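Local coordinates for aminoglycoside N(6')acetyltransferase (Legionella pneumophila subsp. pneumophila, PDB 3F5B), which probably transfers an acyl group from a donor to an acceptor, as a GNAT-family enzyme named for acetylating the 6'-amino group of aminoglycosides, at residues Asp92-Leu97 against Ile129-Pro134; Glu151-Phe156 against Lys167-Ile172; Pro62-Trp67 against Tyr78-Glu83. One frame throughout, in Å; residues are numbered along the deposited sequence. Where two conformers were deposited one is given.

All three contacts join neighbouring strands of one mixed seven-stranded sheet. Along the chain, contact 3 comes first, then contact 1, then contact 2. Contact 3 is the hairpin of strands 65-71 and 74-84. Contact 1 pairs strands 94-101 and 129-132, and contact 2 joins strands 151-158 and 164-171 at one margin. The centres of contacts 1 and 2 lie about 8 Å apart, and those of contacts 1 and 3 about 12 Å apart. Both pairs touch through backbone bonds. Contacts 2 and 3 are about 19 Å apart between centres and do not touch. Contact 1 therefore sits between them and supplies two residues of the cyclohexane pocket of this probable acetyltransferase.

Contact 1 (Asp92-Leu97 against Ile129-Pro134); sequences DGAVTL and IVLINP. With CHX (cyclohexane), chain D.
V95 and V130 form the tight part of this parallel strand pair. Their side chains lie side by side and point the same way, with V95 CG1 3.6 Å from V130 CG2. The V95 torsion (chi1 63°) places CG1 between its own backbone N and carbonyl carbon, on the side where V130 CG2 lies. Three backbone bonds stitch the strands together. V95 N donates to I129 O at 3.0 Å. L131 N reaches V95 O at 2.7 Å, and L97 N reaches L131 O at 2.8 Å. V130 CG1 also packs on L97 CB. On the other face, L131 CD1 lies 4.1 Å from A94 CB and just as close to T96 OG1.

The looser, wetter side lies at T96 and N133, both partly exposed. T96 CG2 meets N133 ND2, and the two side chains cross at about a right angle. A water links T96 OG1 with N133 ND2, which donates to it. A second water donates to L97 O at 2.7 Å and accepts a weak bond from the same amide.

The short strand segments run at 30° to each other. Their direct bonds stop after L97 N to L131 O, and L97 and I132 are only loosely paired. This is consistent with the splayed central strands of the GNAT fold, which in relatives hold acetyl-CoA. Here cyclohexane lies nearby, with its C4 4.0 Å from I132 CG1. It also touches P134.

The pair belongs to a beta-alpha-beta unit whose crossover is helix 109-123. Strand 74-84 flanks segment 92-97, where T96 and S82 share a backbone hydrogen bond. Strand 164-171 flanks segment 129-134, with a backbone hydrogen bond between V130 and L170. Helix 139-148 packs on I132 and P134 through Y145.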
loop_
_atom_site.group_PDB
_atom_site.type_symbol
_atom_site.label_atom_id
_atom_site.label_comp_id
_atom_site.label_asym_id
_atom_site.label_seq_id
_atom_site.Cartn_x
_atom_site.Cartn_y
_atom_site.Cartn_z
ATOM N N ASP A 92 -1.521 12.562 15.631
ATOM C CA ASP A 92 -1.363 11.190 16.068
ATOM C C ASP A 92 -0.477 10.467 15.058
ATOM O O ASP A 92 -0.243 9.261 15.167
ATOM C CB ASP A 92 -2.733 10.523 16.200
ATOM C CG ASP A 92 -3.717 11.374 16.989
ATOM O OD1 ASP A 92 -4.007 11.011 18.145
ATOM O OD2 ASP A 92 -4.179 12.414 16.463
ATOM N N GLY A 93 0.032 11.228 14.092
ATOM C CA GLY A 93 0.873 10.684 13.038
ATOM C C GLY A 93 0.055 10.089 11.897
ATOM O O GLY A 93 -1.146 10.372 11.744
ATOM N N ALA A 94 0.705 9.261 11.091
ATOM C CA ALA A 94 0.046 8.641 9.947
ATOM C C ALA A 94 0.960 7.608 9.290
ATOM O O ALA A 94 2.190 7.699 9.389
ATOM C CB ALA A 94 -0.364 9.704 8.941
ATOM N N VAL A 95 0.361 6.622 8.626
ATOM C CA VAL A 95 1.130 5.668 7.815
ATOM C C VAL A 95 0.833 5.914 6.337
ATOM O O VAL A 95 -0.322 6.097 5.951
ATOM C CB VAL A 95 0.858 4.179 8.208
ATOM C CG1 VAL A 95 -0.587 3.794 7.979
ATOM C CG2 VAL A 95 1.763 3.231 7.438
ATOM N N THR A 96 1.873 5.933 5.520
ATOM C CA THR A 96 1.705 6.088 4.077
ATOM C C THR A 96 1.864 4.699 3.466
ATOM O O THR A 96 2.808 3.984 3.810
ATOM C CB THR A 96 2.747 7.060 3.472
ATOM O OG1 THR A 96 2.637 8.334 4.124
ATOM C CG2 THR A 96 2.529 7.237 1.939
ATOM N N LEU A 97 0.928 4.344 2.581
ATOM C CA LEU A 97 0.851 3.037 1.952
ATOM C C LEU A 97 1.091 3.127 0.442
ATOM O O LEU A 97 0.566 4.017 -0.244
ATOM C CB LEU A 97 -0.532 2.409 2.216
ATOM C CG LEU A 97 -0.856 1.029 1.664
ATOM C CD1 LEU A 97 0.122 -0.049 2.257
ATOM C CD2 LEU A 97 -2.331 0.732 2.000
ATOM N N ILE A 129 -4.531 7.013 10.939
ATOM C CA ILE A 129 -4.711 7.571 9.595
ATOM C C ILE A 129 -3.808 6.818 8.639
ATOM O O ILE A 129 -2.644 6.587 8.969
ATOM C CB ILE A 129 -4.304 9.094 9.599
ATOM C CG1 ILE A 129 -5.130 9.875 10.632
ATOM C CG2 ILE A 129 -4.379 9.730 8.180
ATOM C CD1 ILE A 129 -6.611 9.942 10.295
ATOM N N VAL A 130 -4.359 6.398 7.493
ATOM C CA VAL A 130 -3.571 5.853 6.384
ATOM C C VAL A 130 -3.635 6.832 5.215
ATOM O O VAL A 130 -4.698 7.368 4.902
ATOM C CB VAL A 130 -4.067 4.439 5.881
ATOM C CG1 VAL A 130 -3.195 3.941 4.698
ATOM C CG2 VAL A 130 -4.052 3.429 7.021
ATOM N N LEU A 131 -2.493 7.054 4.574
ATOM C CA LEU A 131 -2.430 7.902 3.391
ATOM C C LEU A 131 -2.005 7.071 2.205
ATOM O O LEU A 131 -1.120 6.220 2.324
ATOM C CB LEU A 131 -1.440 9.047 3.594
ATOM C CG LEU A 131 -1.702 9.961 4.793
ATOM C CD1 LEU A 131 -0.487 10.853 5.032
ATOM C CD2 LEU A 131 -2.973 10.787 4.587
ATOM N N ILE A 132 -2.645 7.333 1.063
ATOM C CA ILE A 132 -2.255 6.754 -0.224
ATOM C C ILE A 132 -2.232 7.821 -1.317
ATOM O O ILE A 132 -3.027 8.773 -1.282
ATOM C CB ILE A 132 -3.141 5.530 -0.590
ATOM C CG1 ILE A 132 -2.431 4.638 -1.601
ATOM C CG2 ILE A 132 -4.547 5.942 -1.022
ATOM C CD1 ILE A 132 -2.881 3.117 -1.501
ATOM N N ASN A 133 -1.320 7.665 -2.279
ATOM C CA ASN A 133 -0.972 8.786 -3.170
ATOM C C ASN A 133 -0.942 8.435 -4.664
ATOM O O ASN A 133 0.115 8.514 -5.276
ATOM C CB ASN A 133 0.391 9.342 -2.748
ATOM C CG ASN A 133 0.348 9.994 -1.371
ATOM O OD1 ASN A 133 -0.161 11.097 -1.224
ATOM N ND2 ASN A 133 0.862 9.297 -0.357
ATOM N N PRO A 134 -2.089 8.032 -5.257
ATOM C CA PRO A 134 -1.986 7.600 -6.657
ATOM C C PRO A 134 -1.893 8.751 -7.643
ATOM O O PRO A 134 -2.315 9.878 -7.337
ATOM C CB PRO A 134 -3.295 6.840 -6.876
ATOM C CG PRO A 134 -4.270 7.617 -6.012
ATOM C CD PRO A 134 -3.464 7.850 -4.745
HETATM C C1 CHX D . 0.919 3.174 -7.439
HETATM C C2 CHX D . 0.903 1.945 -6.526
HETATM C C3 CHX D . 0.909 2.342 -5.045
HETATM C C4 CHX D . -0.379 3.080 -4.659
HETATM C C5 CHX D . -0.958 3.919 -5.814
HETATM C C6 CHX D . 0.080 4.338 -6.873
HETATM O O HOH W 1 1.766 10.433 2.218
HETATM O O HOH W 2 1.228 6.215 -1.591
#

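Contact 2 (Glu151-Phe156 against Lys167-Ile172); sequences EIIGEF and KMKLCI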
loop_
_atom_site.group_PDB
_atom_site.type_symbol
_atom_site.label_atom_id
_atom_site.label_comp_id
_atom_site.label_asym_id
_atom_site.label_seq_id
_atom_site.Cartn_x
_atom_site.Cartn_y
_atom_site.Cartn_z
ATOM N N GLU A 151 -10.482 9.144 1.048
ATOM C CA GLU A 151 -11.027 10.385 0.512
ATOM C C GLU A 151 -9.911 11.296 -0.009
ATOM O O GLU A 151 -8.865 11.396 0.615
ATOM C CB GLU A 151 -11.844 11.108 1.594
ATOM C CG GLU A 151 -13.204 10.452 1.844
ATOM C CD GLU A 151 -14.075 11.228 2.826
ATOM O OE1 GLU A 151 -13.531 11.840 3.787
ATOM O OE2 GLU A 151 -15.313 11.218 2.639
ATOM N N ILE A 152 -10.131 11.929 -1.160
ATOM C CA ILE A 152 -9.153 12.867 -1.746
ATOM C C ILE A 152 -9.046 14.082 -0.853
ATOM O O ILE A 152 -10.048 14.746 -0.560
ATOM C CB ILE A 152 -9.533 13.266 -3.184
ATOM C CG1 ILE A 152 -9.515 12.039 -4.109
ATOM C CG2 ILE A 152 -8.596 14.363 -3.734
ATOM C CD1 ILE A 152 -10.285 12.267 -5.461
ATOM N N ILE A 153 -7.852 14.356 -0.355
ATOM C CA ILE A 153 -7.720 15.543 0.485
ATOM C C ILE A 153 -6.868 16.637 -0.161
ATOM O O ILE A 153 -6.749 17.738 0.379
ATOM C CB ILE A 153 -7.204 15.219 1.910
ATOM C CG1 ILE A 153 -5.873 14.480 1.861
ATOM C CG2 ILE A 153 -8.264 14.403 2.708
ATOM C CD1 ILE A 153 -5.020 14.631 3.128
ATOM N N GLY A 154 -6.293 16.344 -1.318
ATOM C CA GLY A 154 -5.507 17.355 -2.018
ATOM C C GLY A 154 -4.881 16.793 -3.262
ATOM O O GLY A 154 -5.028 15.595 -3.561
ATOM N N GLU A 155 -4.233 17.667 -4.027
ATOM C CA GLU A 155 -3.452 17.219 -5.185
ATOM C C GLU A 155 -2.027 17.708 -5.044
ATOM O O GLU A 155 -1.768 18.680 -4.350
ATOM C CB GLU A 155 -4.009 17.792 -6.488
ATOM C CG GLU A 155 -5.407 17.346 -6.841
ATOM C CD GLU A 155 -5.920 17.961 -8.142
ATOM O OE1 GLU A 155 -5.119 18.482 -8.962
ATOM O OE2 GLU A 155 -7.149 17.891 -8.339
ATOM N N PHE A 156 -1.115 17.053 -5.744
ATOM C CA PHE A 156 0.278 17.469 -5.727
ATOM C C PHE A 156 0.997 16.948 -6.959
ATOM O O PHE A 156 0.464 16.095 -7.704
ATOM C CB PHE A 156 0.979 17.003 -4.439
ATOM C CG PHE A 156 1.169 15.513 -4.334
ATOM C CD1 PHE A 156 2.376 14.918 -4.730
ATOM C CD2 PHE A 156 0.158 14.700 -3.830
ATOM C CE1 PHE A 156 2.581 13.537 -4.621
ATOM C CE2 PHE A 156 0.358 13.299 -3.721
ATOM C CZ PHE A 156 1.565 12.723 -4.103
ATOM N N LYS A 167 -3.609 13.229 -2.955
ATOM C CA LYS A 167 -3.322 12.784 -1.616
ATOM C C LYS A 167 -4.664 12.280 -1.090
ATOM O O LYS A 167 -5.664 13.008 -1.160
ATOM C CB LYS A 167 -2.819 13.958 -0.787
ATOM C CG LYS A 167 -1.681 13.594 0.143
ATOM C CD LYS A 167 -1.350 14.707 1.139
ATOM C CE LYS A 167 -0.499 14.155 2.269
ATOM N NZ LYS A 167 -0.952 14.738 3.586
HETATM N N MSE A 168 -4.703 11.033 -0.608
HETATM C CA MSE A 168 -5.963 10.426 -0.152
HETATM C C MSE A 168 -5.777 9.916 1.260
HETATM O O MSE A 168 -4.684 9.490 1.614
HETATM C CB MSE A 168 -6.385 9.283 -1.080
HETATM C CG MSE A 168 -6.514 9.727 -2.541
HETATM SE SE MSE A 168 -7.110 8.382 -3.784
HETATM C CE MSE A 168 -8.911 8.228 -3.171
ATOM N N LYS A 169 -6.839 9.952 2.056
ATOM C CA LYS A 169 -6.730 9.680 3.478
ATOM C C LYS A 169 -7.864 8.753 3.919
ATOM O O LYS A 169 -9.019 8.888 3.443
ATOM C CB LYS A 169 -6.758 11.011 4.256
ATOM C CG LYS A 169 -6.835 10.893 5.777
ATOM C CD LYS A 169 -7.115 12.251 6.464
ATOM C CE LYS A 169 -8.603 12.557 6.522
ATOM N NZ LYS A 169 -8.986 13.949 7.038
ATOM N N LEU A 170 -7.521 7.805 4.793
ATOM C CA LEU A 170 -8.504 6.894 5.390
ATOM C C LEU A 170 -8.426 6.938 6.911
ATOM O O LEU A 170 -7.337 6.864 7.473
ATOM C CB LEU A 170 -8.286 5.463 4.885
ATOM C CG LEU A 170 -9.146 4.329 5.459
ATOM C CD1 LEU A 170 -10.620 4.597 5.246
ATOM C CD2 LEU A 170 -8.749 3.022 4.807
ATOM N N CYS A 171 -9.586 7.046 7.555
ATOM C CA CYS A 171 -9.660 7.014 9.011
ATOM C C CYS A 171 -9.850 5.582 9.519
ATOM O O CYS A 171 -10.901 4.975 9.308
ATOM C CB CYS A 171 -10.778 7.927 9.510
ATOM S SG CYS A 171 -11.134 7.734 11.249
ATOM N N ILE A 172 -8.832 5.060 10.197
ATOM C CA ILE A 172 -8.866 3.671 10.673
ATOM C C ILE A 172 -10.059 3.410 11.605
ATOM O O ILE A 172 -10.697 2.361 11.518
ATOM C CB ILE A 172 -7.493 3.252 11.258
ATOM C CG1 ILE A 172 -6.422 3.396 10.148
ATOM C CG2 ILE A 172 -7.522 1.855 11.915
ATOM C CD1 ILE A 172 -5.042 2.821 10.477
#
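K167, I153 and K169 have the most surface buried in this antiparallel pair, and K167 and I153 meet at a classic beta bulge. Two residues of one strand, I153 and G154, stand opposite the single K167 of the other. K167 O accepts a 2.7 Å bond from I153 N and a weak one of 3.4 Å from G154 N. K167 N completes the bulge with a 2.8 Å bond to G154 O.

I153 lies obliquely across K167. Its CG1 sits between its own backbone N and carbonyl carbon (chi1 56°), and this brings CG1 to 3.4 Å from K167 O. Its CD1 reaches on to the far end of the lysine. K167 NZ itself is hydrogen-bonded to the hydroxyl of Y90. The ring of F156 turns its edge toward K167 N.

K169 meets I153 at about a right angle, with its CB 4.0 Å from I153 CG2. Its backbone is tied to E151 by two bonds: E151 N donates to K169 O at 2.8 Å, and K169 N donates to E151 O. On the other face, I152 CG1 packs against the methyl carbon CE of selenomethionine M168, 4.0 Å away.

Strand 151-158 is the outermost strand here, so the contact lies at the surface. Inward, strand 164-171 pairs with strand 129-132, where M168 touches I132 and K169 touches I129 and L131. Past the strand, I172 packs on I120 of helix 109-123.

Contact 3 (Pro62-Trp67 against Tyr78-Glu83); sequences PWATHW and YLITSE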
loop_
_atom_site.group_PDB
_atom_site.type_symbol
_atom_site.label_atom_id
_atom_site.label_comp_id
_atom_site.label_asym_id
_atom_site.label_seq_id
_atom_site.Cartn_x
_atom_site.Cartn_y
_atom_site.Cartn_z
ATOM N N PRO A 62 16.818 1.144 5.352
ATOM C CA PRO A 62 15.649 1.344 4.486
ATOM C C PRO A 62 14.813 2.537 4.965
ATOM O O PRO A 62 14.814 2.843 6.150
ATOM C CB PRO A 62 14.886 0.018 4.624
ATOM C CG PRO A 62 15.313 -0.541 5.961
ATOM C CD PRO A 62 16.746 -0.102 6.146
ATOM N N TRP A 63 14.130 3.213 4.055
ATOM C CA TRP A 63 13.195 4.283 4.412
ATOM C C TRP A 63 11.808 3.734 4.778
ATOM O O TRP A 63 11.063 4.368 5.528
ATOM C CB TRP A 63 13.068 5.301 3.274
ATOM C CG TRP A 63 14.379 6.023 2.997
ATOM C CD1 TRP A 63 15.311 6.421 3.933
ATOM C CD2 TRP A 63 14.901 6.430 1.722
ATOM N NE1 TRP A 63 16.368 7.044 3.314
ATOM C CE2 TRP A 63 16.147 7.064 1.962
ATOM C CE3 TRP A 63 14.439 6.325 0.401
ATOM C CZ2 TRP A 63 16.938 7.583 0.932
ATOM C CZ3 TRP A 63 15.225 6.853 -0.625
ATOM C CH2 TRP A 63 16.464 7.466 -0.352
ATOM N N ALA A 64 11.458 2.575 4.242
ATOM C CA ALA A 64 10.100 2.033 4.401
ATOM C C ALA A 64 10.127 0.568 4.848
ATOM O O ALA A 64 11.187 -0.035 4.894
ATOM C CB ALA A 64 9.330 2.204 3.084
ATOM N N THR A 65 8.971 0.030 5.230
ATOM C CA THR A 65 8.790 -1.406 5.506
ATOM C C THR A 65 8.195 -2.049 4.257
ATOM O O THR A 65 7.373 -1.432 3.554
ATOM C CB THR A 65 7.837 -1.620 6.700
ATOM O OG1 THR A 65 8.379 -0.948 7.834
ATOM C CG2 THR A 65 7.711 -3.060 7.065
ATOM N N HIS A 66 8.681 -3.237 3.935
ATOM C CA HIS A 66 8.295 -3.917 2.692
ATOM C C HIS A 66 7.569 -5.209 3.070
ATOM O O HIS A 66 8.075 -5.979 3.903
ATOM C CB HIS A 66 9.532 -4.184 1.844
ATOM C CG HIS A 66 10.182 -2.921 1.349
ATOM N ND1 HIS A 66 10.046 -2.478 0.051
ATOM C CD2 HIS A 66 10.895 -1.971 2.000
ATOM C CE1 HIS A 66 10.689 -1.326 -0.084
ATOM N NE2 HIS A 66 11.209 -0.997 1.084
ATOM N N TRP A 67 6.393 -5.400 2.480
ATOM C CA TRP A 67 5.473 -6.470 2.839
ATOM C C TRP A 67 5.062 -7.284 1.620
ATOM O O TRP A 67 5.133 -6.816 0.453
ATOM C CB TRP A 67 4.159 -5.913 3.438
ATOM C CG TRP A 67 4.288 -4.978 4.578
ATOM C CD1 TRP A 67 4.529 -3.627 4.520
ATOM C CD2 TRP A 67 4.147 -5.303 5.955
ATOM N NE1 TRP A 67 4.520 -3.082 5.803
ATOM C CE2 TRP A 67 4.295 -4.097 6.695
ATOM C CE3 TRP A 67 3.895 -6.503 6.650
ATOM C CZ2 TRP A 67 4.224 -4.062 8.096
ATOM C CZ3 TRP A 67 3.795 -6.454 8.041
ATOM C CH2 TRP A 67 3.956 -5.244 8.749
ATOM N N TYR A 78 2.422 -6.836 -3.214
ATOM C CA TYR A 78 3.595 -6.242 -2.591
ATOM C C TYR A 78 3.164 -4.861 -2.081
ATOM O O TYR A 78 2.531 -4.091 -2.810
ATOM C CB TYR A 78 4.705 -6.138 -3.627
ATOM C CG TYR A 78 5.930 -5.278 -3.301
ATOM C CD1 TYR A 78 6.655 -5.461 -2.125
ATOM C CD2 TYR A 78 6.406 -4.332 -4.231
ATOM C CE1 TYR A 78 7.811 -4.667 -1.842
ATOM C CE2 TYR A 78 7.572 -3.555 -3.969
ATOM C CZ TYR A 78 8.254 -3.731 -2.775
ATOM O OH TYR A 78 9.376 -2.974 -2.505
ATOM N N LEU A 79 3.471 -4.598 -0.811
ATOM C CA LEU A 79 3.045 -3.369 -0.143
ATOM C C LEU A 79 4.254 -2.751 0.540
ATOM O O LEU A 79 5.196 -3.455 0.987
ATOM C CB LEU A 79 1.893 -3.607 0.858
ATOM C CG LEU A 79 0.701 -4.496 0.436
ATOM C CD1 LEU A 79 1.026 -6.007 0.633
ATOM C CD2 LEU A 79 -0.581 -4.151 1.207
ATOM N N ILE A 80 4.215 -1.427 0.620
ATOM C CA ILE A 80 5.303 -0.609 1.152
ATOM C C ILE A 80 4.675 0.427 2.092
ATOM O O ILE A 80 3.754 1.146 1.690
ATOM C CB ILE A 80 6.068 0.133 0.032
ATOM C CG1 ILE A 80 6.562 -0.852 -1.056
ATOM C CG2 ILE A 80 7.287 0.957 0.640
ATOM C CD1 ILE A 80 7.356 -0.184 -2.220
ATOM N N THR A 81 5.124 0.457 3.350
ATOM C CA THR A 81 4.591 1.421 4.313
ATOM C C THR A 81 5.707 2.267 4.937
ATOM O O THR A 81 6.819 1.791 5.135
ATOM C CB THR A 81 3.781 0.740 5.436
ATOM O OG1 THR A 81 4.622 -0.158 6.163
ATOM C CG2 THR A 81 2.583 -0.089 4.836
ATOM N N SER A 82 5.400 3.514 5.263
ATOM C CA SER A 82 6.319 4.288 6.073
ATOM C C SER A 82 5.538 5.183 6.982
ATOM O O SER A 82 4.432 5.640 6.634
ATOM C CB SER A 82 7.249 5.110 5.201
ATOM O OG SER A 82 6.497 5.909 4.301
ATOM N N GLU A 83 6.119 5.448 8.146
ATOM C CA GLU A 83 5.420 6.193 9.179
ATOM C C GLU A 83 5.745 7.664 9.136
ATOM O O GLU A 83 6.824 8.081 8.707
ATOM C CB GLU A 83 5.681 5.615 10.573
ATOM C CG GLU A 83 7.139 5.611 10.991
ATOM C CD GLU A 83 7.517 4.441 11.921
ATOM O OE1 GLU A 83 8.717 4.358 12.280
ATOM O OE2 GLU A 83 6.642 3.604 12.273
HETATM O O HOH W 3 9.186 4.213 7.712
#
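The W67 indole meets T81 edge-on in this antiparallel beta hairpin, part of the GNAT sheet. Its NE1 donates to T81 OG1 at 2.9 Å, and the hydroxyl lies in the ring plane. T65 CG2 of the same strand lies over one face of the indole near its rim, and L79 O sits at the edge. The side chains of W67 and T81 cross at about a right angle. T81 OG1 points between its own backbone N and carbonyl carbon (chi1 61°), which presents it to the indole N-H.

The H66 ring lies on the other face of the sheet. I80 CG2 is over one of its faces, offset toward the rim. Y78 comes at its edge, with Y78 OH 2.7 Å from H66 ND1 in a hydrogen bond. The two rings meet rim to rim, with planes 23° apart. The other ring nitrogen, NE2, is bonded to D52, so both polar atoms of the imidazole are satisfied and its rotation is fixed.

The backbones pair through T65 with T81 and W67 with L79, each pair hydrogen-bonded both ways. T65 N reaches T81 O at 2.8 Å. W67 N reaches L79 O at 2.7 Å. Helix 109-123 covers the W67 face, where F119 meets the indole edge-to-face. Helix 43-57 packs on the H66 and Y78 side through L53.

Just before strand 65-71, a water donates to W63 O. At the next residue the packing is tight: A64 CB lies 3.4 Å from I80 CG2, closer than usual for two carbons.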